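Local coordinates for protein gamma-resorcylate decarboxylase (Polaromonas, PDB 4QRO) that probably catalyses the manganese-dependent, non-oxidative decarboxylation of gamma-resorcylate (2,6-dihydroxybenzoate) to resorcinol, at residues E112-V117 / W151-A156. Residues are numbered along the deposited sequence; the frame is centred on the assembly and turned at random.
Sequences ELERCV and WETVQA
Leu113 and Val154 meet methyl to methyl, CD2 of the leucine lying 3.8 Å from CG2 of the valine, with the two side chains crossing at about a right angle. The leucine does the reaching: its CB leaves the backbone toward helix 148-157, and CG, anti to the backbone N (chi1 -176°), carries CD2 across to the one valine branch that it touches. Beside this buried pair a second, more peripheral one forms. The CB of Thr153 points toward helix 106-118, and its CG2 meets the aliphatic CG of Glu114 at 3.9 Å, the two side chains again crossing at about a right angle; the glutamate therefore packs through its methylene and not its carboxylate. With the threonine's OG1 beside the backbone N (chi1 -63°), CG2 lies anti to it; OG1 makes a weak hydrogen bond to Pro149 O. Leu157 extends the apolar seam, touching both Leu113 and Glu114. On helix 106-118, Arg115 grips Glu112 side-on, its NE 3.0 Å from OE1 and its NH2 2.8 Å from OE2. This is light packing between successive outer helices, which precede the parallel strands 125-128 and 161-164, as in the (beta/alpha)8 barrel of the amidohydrolase superfamily.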
loop_
_atom_site.group_PDB
_atom_site.type_symbol
_atom_site.label_atom_id
_atom_site.label_comp_id
_atom_site.label_asym_id
_atom_site.label_seq_id
_atom_site.Cartn_x
_atom_site.Cartn_y
_atom_site.Cartn_z
ATOM N N GLU A 112 -30.959 9.952 0.901
ATOM C CA GLU A 112 -30.727 9.876 -0.536
ATOM C C GLU A 112 -30.481 8.438 -0.998
ATOM O O GLU A 112 -30.898 8.071 -2.086
ATOM C CB GLU A 112 -29.591 10.799 -0.990
ATOM C CG GLU A 112 -29.312 10.765 -2.493
ATOM C CD GLU A 112 -30.458 11.313 -3.353
ATOM O OE1 GLU A 112 -31.552 11.585 -2.819
ATOM O OE2 GLU A 112 -30.282 11.474 -4.584
ATOM N N LEU A 113 -29.797 7.630 -0.187
ATOM C CA LEU A 113 -29.596 6.240 -0.536
ATOM C C LEU A 113 -30.932 5.495 -0.559
ATOM O O LEU A 113 -31.185 4.700 -1.457
ATOM C CB LEU A 113 -28.616 5.547 0.406
ATOM C CG LEU A 113 -28.309 4.091 -0.022
ATOM C CD1 LEU A 113 -27.625 4.018 -1.386
ATOM C CD2 LEU A 113 -27.470 3.413 1.041
ATOM N N GLU A 114 -31.787 5.756 0.425
ATOM C CA GLU A 114 -33.130 5.172 0.410
ATOM C C GLU A 114 -33.879 5.553 -0.869
ATOM O O GLU A 114 -34.409 4.673 -1.526
ATOM C CB GLU A 114 -33.926 5.564 1.653
ATOM C CG GLU A 114 -33.431 4.885 2.924
ATOM C CD GLU A 114 -34.362 5.102 4.096
ATOM O OE1 GLU A 114 -34.252 6.165 4.746
ATOM O OE2 GLU A 114 -35.195 4.206 4.361
ATOM N N ARG A 115 -33.847 6.828 -1.246
ATOM C CA ARG A 115 -34.515 7.312 -2.468
ATOM C C ARG A 115 -33.934 6.660 -3.721
ATOM O O ARG A 115 -34.682 6.203 -4.585
ATOM C CB ARG A 115 -34.448 8.839 -2.592
ATOM C CG ARG A 115 -35.343 9.405 -3.696
ATOM C CD ARG A 115 -35.243 10.926 -3.825
ATOM N NE ARG A 115 -33.991 11.315 -4.471
ATOM C CZ ARG A 115 -33.797 11.513 -5.778
ATOM N NH1 ARG A 115 -34.789 11.408 -6.658
ATOM N NH2 ARG A 115 -32.578 11.833 -6.215
ATOM N N CYS A 116 -32.604 6.599 -3.812
ATOM C CA CYS A 116 -31.966 5.964 -4.961
ATOM C C CYS A 116 -32.323 4.483 -5.121
ATOM O O CYS A 116 -32.555 4.036 -6.243
ATOM C CB CYS A 116 -30.447 6.144 -4.891
ATOM S SG CYS A 116 -29.897 7.809 -5.311
ATOM N N VAL A 117 -32.362 3.731 -4.022
ATOM C CA VAL A 117 -32.648 2.285 -4.076
ATOM C C VAL A 117 -34.152 2.026 -4.308
ATOM O O VAL A 117 -34.512 1.228 -5.162
ATOM C CB VAL A 117 -32.167 1.521 -2.799
ATOM C CG1 VAL A 117 -32.554 0.045 -2.869
ATOM C CG2 VAL A 117 -30.654 1.618 -2.612
ATOM N N TRP A 151 -24.791 3.517 8.265
ATOM C CA TRP A 151 -24.442 2.116 7.962
ATOM C C TRP A 151 -25.586 1.167 8.296
ATOM O O TRP A 151 -25.807 0.167 7.618
ATOM C CB TRP A 151 -23.153 1.721 8.699
ATOM C CG TRP A 151 -21.918 2.425 8.133
ATOM C CD1 TRP A 151 -21.095 3.317 8.779
ATOM C CD2 TRP A 151 -21.371 2.274 6.807
ATOM N NE1 TRP A 151 -20.101 3.754 7.922
ATOM C CE2 TRP A 151 -20.232 3.110 6.722
ATOM C CE3 TRP A 151 -21.728 1.505 5.692
ATOM C CZ2 TRP A 151 -19.451 3.200 5.559
ATOM C CZ3 TRP A 151 -20.958 1.597 4.530
ATOM C CH2 TRP A 151 -19.837 2.440 4.472
ATOM N N GLU A 152 -26.334 1.476 9.347
ATOM C CA GLU A 152 -27.484 0.638 9.708
ATOM C C GLU A 152 -28.488 0.647 8.549
ATOM O O GLU A 152 -29.139 -0.377 8.288
ATOM C CB GLU A 152 -28.158 1.142 10.996
ATOM C CG GLU A 152 -29.402 0.358 11.423
ATOM C CD GLU A 152 -29.995 0.889 12.724
ATOM O OE1 GLU A 152 -29.776 2.075 13.051
ATOM O OE2 GLU A 152 -30.681 0.126 13.430
ATOM N N THR A 153 -28.606 1.803 7.883
ATOM C CA THR A 153 -29.479 1.975 6.718
ATOM C C THR A 153 -28.942 1.183 5.506
ATOM O O THR A 153 -29.697 0.484 4.840
ATOM C CB THR A 153 -29.689 3.482 6.386
ATOM O OG1 THR A 153 -30.364 4.117 7.481
ATOM C CG2 THR A 153 -30.514 3.668 5.156
ATOM N N VAL A 154 -27.638 1.269 5.253
ATOM C CA VAL A 154 -27.010 0.497 4.175
ATOM C C VAL A 154 -27.303 -0.989 4.357
ATOM O O VAL A 154 -27.744 -1.637 3.410
ATOM C CB VAL A 154 -25.459 0.713 4.084
ATOM C CG1 VAL A 154 -24.856 -0.199 3.028
ATOM C CG2 VAL A 154 -25.095 2.163 3.764
ATOM N N GLN A 155 -27.093 -1.518 5.569
ATOM C CA GLN A 155 -27.339 -2.951 5.831
ATOM C C GLN A 155 -28.826 -3.318 5.700
ATOM O O GLN A 155 -29.158 -4.367 5.154
ATOM C CB GLN A 155 -26.833 -3.358 7.214
ATOM C CG GLN A 155 -26.881 -4.856 7.468
ATOM C CD GLN A 155 -26.606 -5.222 8.917
ATOM O OE1 GLN A 155 -25.608 -5.879 9.219
ATOM N NE2 GLN A 155 -27.478 -4.780 9.825
ATOM N N ALA A 156 -29.713 -2.442 6.168
ATOM C CA ALA A 156 -31.163 -2.696 6.048
ATOM C C ALA A 156 -31.615 -2.749 4.587
ATOM O O ALA A 156 -32.396 -3.616 4.207
ATOM C CB ALA A 156 -31.952 -1.642 6.812
#